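Local coordinates for protein O-ureido-L-serine synthase (Streptomyces lavendulae, PDB 3X44) that catalyses the pyridoxal-phosphate-dependent addition of hydroxyurea to O-acetyl-L-serine, giving O-ureido-L-serine for D-cycloserine biosynthesis, and also makes cysteine from sulfide, at residues 71-76 with 290-295; 216-221 with 299-304; 262-267 with 295-300. The protein carries 1 engineered substitution. All coordinates share one frame; numbering follows the deposited sequence.

Contact 1 (71-76 with 290-295); sequences SGNVGI and LPDTGE. With PUS ((E)-O-(carbamoylamino)-N-({3-hydroxy-2-methyl-5-[(phosphonooxy)methyl]pyridin-4-yl}methylidene)-L-serine), chain C.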
loop_
_atom_site.group_PDB
_atom_site.type_symbol
_atom_site.label_atom_id
_atom_site.label_comp_id
_atom_site.label_asym_id
_atom_site.label_seq_id
_atom_site.Cartn_x
_atom_site.Cartn_y
_atom_site.Cartn_z
ATOM N N SER A 71 11.258 1.720 -29.484
ATOM C CA SER A 71 11.819 3.072 -29.491
ATOM C C SER A 71 12.745 3.161 -28.278
ATOM O O SER A 71 13.343 4.206 -28.012
ATOM C CB SER A 71 10.719 4.143 -29.382
ATOM O OG SER A 71 9.965 4.018 -28.186
ATOM N N GLY A 72 12.846 2.059 -27.538
ATOM C CA GLY A 72 13.716 2.032 -26.370
ATOM C C GLY A 72 13.157 1.416 -25.094
ATOM O O GLY A 72 13.621 0.373 -24.648
ATOM N N ASN A 73 12.153 2.055 -24.507
ATOM C CA ASN A 73 11.565 1.576 -23.258
ATOM C C ASN A 73 11.046 0.145 -23.305
ATOM O O ASN A 73 11.263 -0.629 -22.373
ATOM C CB ASN A 73 10.457 2.531 -22.796
ATOM C CG ASN A 73 11.011 3.794 -22.140
ATOM O OD1 ASN A 73 12.069 3.760 -21.512
ATOM N ND2 ASN A 73 10.296 4.909 -22.281
ATOM N N VAL A 74 10.369 -0.236 -24.375
ATOM C CA VAL A 74 9.886 -1.607 -24.412
ATOM C C VAL A 74 11.080 -2.560 -24.453
ATOM O O VAL A 74 11.053 -3.623 -23.838
ATOM C CB VAL A 74 8.946 -1.838 -25.606
ATOM C CG1 VAL A 74 8.817 -3.321 -25.902
ATOM C CG2 VAL A 74 7.574 -1.266 -25.267
ATOM N N GLY A 75 12.133 -2.165 -25.160
ATOM C CA GLY A 75 13.329 -2.989 -25.219
ATOM C C GLY A 75 13.936 -3.138 -23.830
ATOM O O GLY A 75 14.346 -4.227 -23.434
ATOM N N ILE A 76 13.990 -2.039 -23.083
ATOM C CA ILE A 76 14.537 -2.059 -21.734
ATOM C C ILE A 76 13.715 -2.986 -20.832
ATOM O O ILE A 76 14.264 -3.834 -20.127
ATOM C CB ILE A 76 14.554 -0.634 -21.123
ATOM C CG1 ILE A 76 15.610 0.215 -21.825
ATOM C CG2 ILE A 76 14.863 -0.696 -19.639
ATOM C CD1 ILE A 76 15.484 1.709 -21.549
ATOM N N LEU A 290 3.107 10.487 -17.319
ATOM C CA LEU A 290 4.543 10.738 -17.412
ATOM C C LEU A 290 5.097 9.320 -17.599
ATOM O O LEU A 290 5.335 8.589 -16.632
ATOM C CB LEU A 290 5.087 11.361 -16.119
ATOM C CG LEU A 290 4.350 12.550 -15.483
ATOM C CD1 LEU A 290 5.244 13.139 -14.400
ATOM C CD2 LEU A 290 3.991 13.608 -16.525
ATOM N N PRO A 291 5.279 8.910 -18.860
ATOM C CA PRO A 291 5.783 7.585 -19.241
ATOM C C PRO A 291 7.102 7.080 -18.682
ATOM O O PRO A 291 7.221 5.892 -18.379
ATOM C CB PRO A 291 5.783 7.633 -20.768
ATOM C CG PRO A 291 4.716 8.667 -21.099
ATOM C CD PRO A 291 4.961 9.722 -20.051
ATOM N N ASP A 292 8.093 7.950 -18.537
ATOM C CA ASP A 292 9.373 7.482 -18.032
ATOM C C ASP A 292 10.209 8.517 -17.294
ATOM O O ASP A 292 9.833 9.688 -17.183
ATOM C CB ASP A 292 10.194 6.875 -19.182
ATOM C CG ASP A 292 10.617 7.906 -20.226
ATOM O OD1 ASP A 292 10.328 9.113 -20.054
ATOM O OD2 ASP A 292 11.248 7.493 -21.226
ATOM N N THR A 293 11.346 8.054 -16.782
ATOM C CA THR A 293 12.276 8.898 -16.044
ATOM C C THR A 293 13.067 9.732 -17.034
ATOM O O THR A 293 13.279 9.321 -18.175
ATOM C CB THR A 293 13.273 8.039 -15.237
ATOM O OG1 THR A 293 14.331 8.864 -14.739
ATOM C CG2 THR A 293 13.868 6.948 -16.122
ATOM N N GLY A 294 13.500 10.908 -16.606
ATOM C CA GLY A 294 14.294 11.738 -17.491
ATOM C C GLY A 294 15.743 11.268 -17.568
ATOM O O GLY A 294 16.499 11.728 -18.415
ATOM N N GLU A 295 16.135 10.343 -16.698
ATOM C CA GLU A 295 17.518 9.858 -16.672
ATOM C C GLU A 295 18.036 9.143 -17.928
ATOM O O GLU A 295 19.239 8.929 -18.061
ATOM C CB GLU A 295 17.747 8.968 -15.444
ATOM C CG GLU A 295 19.098 9.223 -14.750
ATOM C CD GLU A 295 19.173 8.655 -13.338
ATOM O OE1 GLU A 295 20.288 8.299 -12.900
ATOM O OE2 GLU A 295 18.124 8.562 -12.662
HETATM N N PUS C . 7.285 3.148 -26.132
HETATM C CA PUS C . 7.237 1.871 -26.953
HETATM C CB PUS C . 6.673 2.132 -28.395
HETATM O OG PUS C . 7.531 3.132 -29.108
HETATM N ND PUS C . 7.553 2.879 -30.531
HETATM C CE PUS C . 7.172 3.851 -31.389
HETATM N NZ2 PUS C . 6.417 4.878 -30.956
HETATM O OZ1 PUS C . 7.501 3.801 -32.531
HETATM C C PUS C . 8.666 1.294 -27.054
HETATM O O PUS C . 9.486 1.609 -26.237
HETATM O OT PUS C . 8.955 0.531 -27.944
HETATM C C2 PUS C . 7.431 6.987 -23.891
HETATM C C3 PUS C . 7.428 5.648 -24.508
HETATM C C4 PUS C . 6.187 5.149 -25.112
HETATM C C5 PUS C . 4.985 5.989 -25.055
HETATM C C6 PUS C . 5.085 7.306 -24.407
HETATM C C2A PUS C . 8.693 7.548 -23.300
HETATM C C4A PUS C . 6.172 3.871 -25.923
HETATM C C5A PUS C . 3.664 5.529 -25.652
HETATM N N1 PUS C . 6.277 7.741 -23.870
HETATM O O3 PUS C . 8.532 4.877 -24.460
HETATM O O1P PUS C . 2.920 2.666 -26.394
HETATM O O2P PUS C . 1.335 2.830 -24.648
HETATM O O3P PUS C . 1.263 4.372 -26.456
HETATM O O4P PUS C . 3.054 4.486 -24.821
HETATM P P PUS C . 2.142 3.587 -25.588
#
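N73 and D292 meet at about a right angle, the amide plane of one turned 87° against the carboxylate plane of the other. N73 ND2 sends one N-H almost straight at D292 OD2, 2.9 Å away with an N-H...O angle of 175°. The acceptor lies practically in the amide plane, but the donor approaches OD2 on its anti side and well out of the carboxylate plane. The same nitrogen also gives a hydrogen bond to O3 of the cofactor moiety of PUS, 2.8 Å from ND2, so one amide group ties the pyridine-ring oxygen O3 to the carboxylate. N73 OD1 accepts from R296, and this bond together with the two from ND2 should restrain the amide from flipping. D292 OD2 is probably hydrogen-bonded to Y297 OH as well. A chi1 of -78° sets N73 CG beside its own backbone N, which lets ND2 reach D292 OD2.

The segment 71-76 is the turn into helix 73-85, with G72 as N-cap, in the cysteine synthase fold of type II pyridoxal-phosphate enzymes. Its start grips the amino-acid half of the ligand: S71 N reaches the carboxylate oxygen OT at 3.0 Å, V74 N the other oxygen, O, at 2.8 Å, and S71 OG the side-chain oxygen OG of PUS at 2.7 Å. On the 290-295 side, the P291 ring lies against the pyridine nitrogen, P291 CB being 3.1 Å from PUS N1. D292 OD2 passes 3.3 Å from PUS C2A, the ring methyl.

Contact 2 (216-221 with 299-304); sequences PHQIQG and STFLFD. With PUS ((E)-O-(carbamoylamino)-N-({3-hydroxy-2-methyl-5-[(phosphonooxy)methyl]pyridin-4-yl}methylidene)-L-serine), chain C.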
loop_
_atom_site.group_PDB
_atom_site.type_symbol
_atom_site.label_atom_id
_atom_site.label_comp_id
_atom_site.label_asym_id
_atom_site.label_seq_id
_atom_site.Cartn_x
_atom_site.Cartn_y
_atom_site.Cartn_z
ATOM N N PRO A 216 10.914 11.871 -38.733
ATOM C CA PRO A 216 11.632 11.520 -37.505
ATOM C C PRO A 216 11.471 12.728 -36.571
ATOM O O PRO A 216 11.533 13.871 -37.023
ATOM C CB PRO A 216 13.076 11.333 -37.971
ATOM C CG PRO A 216 12.963 10.984 -39.423
ATOM C CD PRO A 216 11.747 11.722 -39.940
ATOM N N HIS A 217 11.242 12.482 -35.287
ATOM C CA HIS A 217 11.049 13.576 -34.336
ATOM C C HIS A 217 11.787 13.302 -33.032
ATOM O O HIS A 217 12.318 12.209 -32.829
ATOM C CB HIS A 217 9.559 13.760 -34.057
ATOM C CG HIS A 217 8.909 12.539 -33.489
ATOM N ND1 HIS A 217 8.774 12.333 -32.132
ATOM C CD2 HIS A 217 8.428 11.425 -34.089
ATOM C CE1 HIS A 217 8.241 11.143 -31.923
ATOM N NE2 HIS A 217 8.022 10.572 -33.094
ATOM N N GLN A 218 11.792 14.289 -32.140
ATOM C CA GLN A 218 12.512 14.163 -30.881
ATOM C C GLN A 218 11.730 13.721 -29.648
ATOM O O GLN A 218 12.302 13.618 -28.563
ATOM C CB GLN A 218 13.229 15.477 -30.589
ATOM C CG GLN A 218 14.088 15.930 -31.752
ATOM C CD GLN A 218 15.152 16.917 -31.344
ATOM O OE1 GLN A 218 16.170 16.544 -30.759
ATOM N NE2 GLN A 218 14.925 18.187 -31.654
ATOM N N ILE A 219 10.434 13.462 -29.786
ATOM C CA ILE A 219 9.688 13.022 -28.611
ATOM C C ILE A 219 9.714 11.499 -28.560
ATOM O O ILE A 219 8.702 10.824 -28.749
ATOM C CB ILE A 219 8.237 13.551 -28.601
ATOM C CG1 ILE A 219 8.226 15.055 -28.883
ATOM C CG2 ILE A 219 7.634 13.330 -27.234
ATOM C CD1 ILE A 219 6.842 15.677 -28.910
ATOM N N GLN A 220 10.910 10.984 -28.290
ATOM C CA GLN A 220 11.185 9.555 -28.220
ATOM C C GLN A 220 10.097 8.731 -27.549
ATOM O O GLN A 220 9.690 9.010 -26.422
ATOM C CB GLN A 220 12.536 9.328 -27.525
ATOM C CG GLN A 220 13.638 10.251 -28.041
ATOM C CD GLN A 220 15.037 9.653 -27.942
ATOM O OE1 GLN A 220 15.205 8.451 -27.746
ATOM N NE2 GLN A 220 16.049 10.499 -28.077
ATOM N N GLY A 221 9.628 7.712 -28.262
ATOM C CA GLY A 221 8.603 6.850 -27.715
ATOM C C GLY A 221 7.257 7.050 -28.382
ATOM O O GLY A 221 6.422 6.146 -28.393
ATOM N N SER A 299 21.707 12.444 -22.732
ATOM C CA SER A 299 22.394 12.681 -23.994
ATOM C C SER A 299 21.496 13.266 -25.071
ATOM O O SER A 299 21.907 13.380 -26.221
ATOM C CB SER A 299 22.978 11.371 -24.518
ATOM O OG SER A 299 21.951 10.548 -25.055
ATOM N N THR A 300 20.276 13.631 -24.712
ATOM C CA THR A 300 19.346 14.184 -25.688
ATOM C C THR A 300 19.272 15.703 -25.600
ATOM O O THR A 300 19.901 16.314 -24.736
ATOM C CB THR A 300 17.948 13.603 -25.481
ATOM O OG1 THR A 300 17.377 14.149 -24.285
ATOM C CG2 THR A 300 18.025 12.073 -25.358
ATOM N N PHE A 301 18.489 16.312 -26.483
ATOM C CA PHE A 301 18.378 17.761 -26.488
ATOM C C PHE A 301 17.742 18.303 -25.219
ATOM O O PHE A 301 17.614 19.514 -25.044
ATOM C CB PHE A 301 17.635 18.241 -27.742
ATOM C CG PHE A 301 16.144 18.071 -27.692
ATOM C CD1 PHE A 301 15.309 19.118 -28.082
ATOM C CD2 PHE A 301 15.570 16.859 -27.335
ATOM C CE1 PHE A 301 13.922 18.955 -28.124
ATOM C CE2 PHE A 301 14.186 16.683 -27.372
ATOM C CZ PHE A 301 13.360 17.736 -27.769
ATOM N N LEU A 302 17.358 17.397 -24.326
ATOM C CA LEU A 302 16.768 17.804 -23.066
ATOM C C LEU A 302 17.848 18.528 -22.269
ATOM O O LEU A 302 17.561 19.383 -21.425
ATOM C CB LEU A 302 16.286 16.579 -22.286
ATOM C CG LEU A 302 15.878 16.858 -20.843
ATOM C CD1 LEU A 302 14.676 17.804 -20.832
ATOM C CD2 LEU A 302 15.545 15.548 -20.146
ATOM N N PHE A 303 19.097 18.179 -22.556
ATOM C CA PHE A 303 20.229 18.770 -21.870
ATOM C C PHE A 303 21.095 19.670 -22.752
ATOM O O PHE A 303 22.267 19.910 -22.449
ATOM C CB PHE A 303 21.073 17.660 -21.238
ATOM C CG PHE A 303 20.486 17.117 -19.963
ATOM C CD1 PHE A 303 19.450 16.185 -19.999
ATOM C CD2 PHE A 303 20.962 17.547 -18.723
ATOM C CE1 PHE A 303 18.895 15.688 -18.824
ATOM C CE2 PHE A 303 20.417 17.059 -17.543
ATOM C CZ PHE A 303 19.380 16.128 -17.589
ATOM N N ASP A 304 20.516 20.170 -23.843
ATOM C CA ASP A 304 21.243 21.073 -24.733
ATOM C C ASP A 304 21.534 22.339 -23.921
ATOM O O ASP A 304 20.634 22.905 -23.303
ATOM C CB ASP A 304 20.387 21.441 -25.949
ATOM C CG ASP A 304 20.532 20.449 -27.100
ATOM O OD1 ASP A 304 21.476 19.626 -27.086
ATOM O OD2 ASP A 304 19.689 20.496 -28.023
HETATM N N PUS C . 7.285 3.148 -26.132
HETATM C CA PUS C . 7.237 1.871 -26.953
HETATM C CB PUS C . 6.673 2.132 -28.395
HETATM O OG PUS C . 7.531 3.132 -29.108
HETATM N ND PUS C . 7.553 2.879 -30.531
HETATM C CE PUS C . 7.172 3.851 -31.389
HETATM N NZ2 PUS C . 6.417 4.878 -30.956
HETATM O OZ1 PUS C . 7.501 3.801 -32.531
HETATM C C PUS C . 8.666 1.294 -27.054
HETATM O O PUS C . 9.486 1.609 -26.237
HETATM O OT PUS C . 8.955 0.531 -27.944
HETATM C C2 PUS C . 7.431 6.987 -23.891
HETATM C C3 PUS C . 7.428 5.648 -24.508
HETATM C C4 PUS C . 6.187 5.149 -25.112
HETATM C C5 PUS C . 4.985 5.989 -25.055
HETATM C C6 PUS C . 5.085 7.306 -24.407
HETATM C C2A PUS C . 8.693 7.548 -23.300
HETATM C C4A PUS C . 6.172 3.871 -25.923
HETATM C C5A PUS C . 3.664 5.529 -25.652
HETATM N N1 PUS C . 6.277 7.741 -23.870
HETATM O O3 PUS C . 8.532 4.877 -24.460
HETATM O O1P PUS C . 2.920 2.666 -26.394
HETATM O O2P PUS C . 1.335 2.830 -24.648
HETATM O O3P PUS C . 1.263 4.372 -26.456
HETATM O O4P PUS C . 3.054 4.486 -24.821
HETATM P P PUS C . 2.142 3.587 -25.588
HETATM O O HOH W 1 17.409 14.924 -28.794
#
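Q218 and F301 are brought together by their first torsions: chi1 of -53° places Q218 CG beside its backbone N with the chain extended beyond, and chi1 of 77° tucks F301 CG between its own backbone N and carbonyl carbon. The result is an amide-on-ring stack between two surface loops of the cysteine synthase fold, one running from helix 208-211 to strand 238-242, the other from strand 285-290 to helix 312-319. The amide and phenyl planes are 25° apart. Q218 OE1 sits over one face, displaced toward the rim, 3.4 Å from F301 CG. Q218 NE2 lies over the CD1-CE1 edge of the same face, 3.7 Å from F301 CD1, and Q218 CB packs at the far end of the ring, 3.6 Å from F301 CZ. A water that donates to Q218 OE1 and accepts from F301 N should help orient the amide, bridging the loops beside the stack. I264 of helix 264-278 also packs on the F301 side chain.

A smaller contact joins Q220 and T300, whose side chains approach from opposite directions, Q220 NE2 resting 3.7 Å from T300 CG2. The other end of that amide, OE1, accepts from the backbone N of S98, and the T300 hydroxyl donates to Y297 O. F303 N bonds back to T300 O at 3.0 Å, across the short 3-10 segment 301-302. Beyond Q220 the first loop enters the active site, where G221, with a positive phi, lies against the ligand. There the ureido nitrogen NZ2 of PUS donates to G221 O over 2.9 Å.

Contact 3 (262-267 with 295-300); sequences AGISAG and ERYLST. With PUS ((E)-O-(carbamoylamino)-N-({3-hydroxy-2-methyl-5-[(phosphonooxy)methyl]pyridin-4-yl}methylidene)-L-serine), chain C.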
loop_
_atom_site.group_PDB
_atom_site.type_symbol
_atom_site.label_atom_id
_atom_site.label_comp_id
_atom_site.label_asym_id
_atom_site.label_seq_id
_atom_site.Cartn_x
_atom_site.Cartn_y
_atom_site.Cartn_z
ATOM N N ALA A 262 11.232 13.780 -15.599
ATOM C CA ALA A 262 10.647 12.847 -16.557
ATOM C C ALA A 262 11.143 13.054 -17.983
ATOM O O ALA A 262 11.843 14.023 -18.278
ATOM C CB ALA A 262 9.126 12.964 -16.508
ATOM N N GLY A 263 10.762 12.142 -18.873
ATOM C CA GLY A 263 11.196 12.232 -20.258
ATOM C C GLY A 263 10.501 13.289 -21.102
ATOM O O GLY A 263 9.753 14.119 -20.589
ATOM N N ILE A 264 10.753 13.249 -22.408
ATOM C CA ILE A 264 10.170 14.203 -23.341
ATOM C C ILE A 264 8.673 14.032 -23.491
ATOM O O ILE A 264 7.923 14.998 -23.366
ATOM C CB ILE A 264 10.803 14.100 -24.735
ATOM C CG1 ILE A 264 12.293 13.785 -24.613
ATOM C CG2 ILE A 264 10.599 15.400 -25.489
ATOM C CD1 ILE A 264 13.124 14.936 -24.048
ATOM N N SER A 265 8.232 12.805 -23.755
ATOM C CA SER A 265 6.807 12.550 -23.908
ATOM C C SER A 265 6.083 12.999 -22.650
ATOM O O SER A 265 4.924 13.404 -22.704
ATOM C CB SER A 265 6.540 11.061 -24.167
ATOM O OG SER A 265 6.761 10.281 -23.011
ATOM N N ALA A 266 6.778 12.932 -21.520
ATOM C CA ALA A 266 6.192 13.349 -20.255
ATOM C C ALA A 266 5.984 14.861 -20.286
ATOM O O ALA A 266 4.920 15.363 -19.907
ATOM C CB ALA A 266 7.102 12.959 -19.097
ATOM N N GLY A 267 6.999 15.584 -20.742
ATOM C CA GLY A 267 6.871 17.026 -20.822
ATOM C C GLY A 267 5.778 17.405 -21.806
ATOM O O GLY A 267 5.119 18.438 -21.660
ATOM N N GLU A 295 16.135 10.343 -16.698
ATOM C CA GLU A 295 17.518 9.858 -16.672
ATOM C C GLU A 295 18.036 9.143 -17.928
ATOM O O GLU A 295 19.239 8.929 -18.061
ATOM C CB GLU A 295 17.747 8.968 -15.444
ATOM C CG GLU A 295 19.098 9.223 -14.750
ATOM C CD GLU A 295 19.173 8.655 -13.338
ATOM O OE1 GLU A 295 20.288 8.299 -12.900
ATOM O OE2 GLU A 295 18.124 8.562 -12.662
ATOM N N ARG A 296 17.155 8.755 -18.845
ATOM C CA ARG A 296 17.649 8.116 -20.065
ATOM C C ARG A 296 17.657 9.125 -21.214
ATOM O O ARG A 296 17.656 8.756 -22.388
ATOM C CB ARG A 296 16.821 6.864 -20.433
ATOM C CG ARG A 296 15.301 7.001 -20.420
ATOM C CD ARG A 296 14.639 5.637 -20.228
ATOM N NE ARG A 296 15.072 4.987 -18.988
ATOM C CZ ARG A 296 14.430 3.981 -18.392
ATOM N NH1 ARG A 296 13.310 3.488 -18.913
ATOM N NH2 ARG A 296 14.909 3.470 -17.260
ATOM N N TYR A 297 17.700 10.407 -20.854
ATOM C CA TYR A 297 17.696 11.494 -21.824
ATOM C C TYR A 297 18.856 12.466 -21.619
ATOM O O TYR A 297 18.894 13.537 -22.226
ATOM C CB TYR A 297 16.370 12.255 -21.732
ATOM C CG TYR A 297 15.172 11.397 -22.056
ATOM C CD1 TYR A 297 14.654 11.358 -23.350
ATOM C CD2 TYR A 297 14.577 10.603 -21.078
ATOM C CE1 TYR A 297 13.572 10.546 -23.665
ATOM C CE2 TYR A 297 13.501 9.793 -21.382
ATOM C CZ TYR A 297 12.998 9.764 -22.679
ATOM O OH TYR A 297 11.919 8.960 -22.980
ATOM N N LEU A 298 19.801 12.085 -20.764
ATOM C CA LEU A 298 20.954 12.923 -20.479
ATOM C C LEU A 298 21.691 13.337 -21.747
ATOM O O LEU A 298 22.234 14.437 -21.823
ATOM C CB LEU A 298 21.934 12.185 -19.561
ATOM C CG LEU A 298 21.601 12.011 -18.079
ATOM C CD1 LEU A 298 22.898 11.936 -17.296
ATOM C CD2 LEU A 298 20.748 13.156 -17.585
ATOM N N SER A 299 21.707 12.444 -22.732
ATOM C CA SER A 299 22.394 12.681 -23.994
ATOM C C SER A 299 21.496 13.266 -25.071
ATOM O O SER A 299 21.907 13.380 -26.221
ATOM C CB SER A 299 22.978 11.371 -24.518
ATOM O OG SER A 299 21.951 10.548 -25.055
ATOM N N THR A 300 20.276 13.631 -24.712
ATOM C CA THR A 300 19.346 14.184 -25.688
ATOM C C THR A 300 19.272 15.703 -25.600
ATOM O O THR A 300 19.901 16.314 -24.736
ATOM C CB THR A 300 17.948 13.603 -25.481
ATOM O OG1 THR A 300 17.377 14.149 -24.285
ATOM C CG2 THR A 300 18.025 12.073 -25.358
HETATM N N PUS C . 7.285 3.148 -26.132
HETATM C CA PUS C . 7.237 1.871 -26.953
HETATM C CB PUS C . 6.673 2.132 -28.395
HETATM O OG PUS C . 7.531 3.132 -29.108
HETATM N ND PUS C . 7.553 2.879 -30.531
HETATM C CE PUS C . 7.172 3.851 -31.389
HETATM N NZ2 PUS C . 6.417 4.878 -30.956
HETATM O OZ1 PUS C . 7.501 3.801 -32.531
HETATM C C PUS C . 8.666 1.294 -27.054
HETATM O O PUS C . 9.486 1.609 -26.237
HETATM O OT PUS C . 8.955 0.531 -27.944
HETATM C C2 PUS C . 7.431 6.987 -23.891
HETATM C C3 PUS C . 7.428 5.648 -24.508
HETATM C C4 PUS C . 6.187 5.149 -25.112
HETATM C C5 PUS C . 4.985 5.989 -25.055
HETATM C C6 PUS C . 5.085 7.306 -24.407
HETATM C C2A PUS C . 8.693 7.548 -23.300
HETATM C C4A PUS C . 6.172 3.871 -25.923
HETATM C C5A PUS C . 3.664 5.529 -25.652
HETATM N N1 PUS C . 6.277 7.741 -23.870
HETATM O O3 PUS C . 8.532 4.877 -24.460
HETATM O O1P PUS C . 2.920 2.666 -26.394
HETATM O O2P PUS C . 1.335 2.830 -24.648
HETATM O O3P PUS C . 1.263 4.372 -26.456
HETATM O O4P PUS C . 3.054 4.486 -24.821
HETATM P P PUS C . 2.142 3.587 -25.588
HETATM O O HOH W 2 10.337 10.837 -24.290
#
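Y297 lies across the start of helix 264-278, its ring passing over G263 and beside I264. From CB, which packs on L302, a chi1 of -62° sets CG beside the backbone N and aims the ring toward the helix start. Along one edge of the ring CD1 and CE1 run against I264, whose CG1 is 3.6 Å from Y297 CE1. At the other edge, over the same face, Y297 CE2 comes 3.5 Å from G263 CA. That alpha carbon is displaced toward the rim, 3.9 Å from the centroid and 27° off the normal, a CH-pi contact. G263, the N-cap residue, has no side chain, and its alpha carbon lies directly against the ring.

At the tip, Y297 OH is 3.5 Å from methyl C2A of PUS; it is hydrogen-bonded to R101 and probably to D292. A water donates to Y297 OH at 2.8 Å and accepts from S265 N at 2.9 Å, linking the phenol to the first turn of the helix. S265 OG in turn donates to the pyridine nitrogen N1 of PUS at 2.7 Å, a serine-pyridine pairing familiar in fold type II pyridoxal-phosphate enzymes. At the backbone, Y297 O takes two bonds: the one from T300 N closes a type I turn from Y297 to T300, and T300 OG1 adds a second on a lone pair in the carbonyl plane.

The tyrosine thus sits in the loop leaving strand 285-290, wedged between the N-terminus of helix 264-278 and helix 99-107, which supplies R101 and packs on R296 and L298.

Overall arrangement
The three contacts lie around one bound PUS. The centres of contact 1 and contact 2 are about 12 Å apart, those of contact 1 and contact 3 about 8 Å, and those of contact 2 and contact 3 about 7 Å. Each uses the end of strand 285-290 or the loop after it: 290-295, 295-300 and 299-304 pair in turn with 71-76, 262-267 and 216-221. The chain from 290 to 304 thus joins parts lining different sides of the ligand: the amino-acid end (71-76), the pyridine nitrogen (262-267) and the ureido end (216-221). Contacts 1 and 3 are buried and touch a second subunit, E295 being common to both; contact 2 lies at the surface.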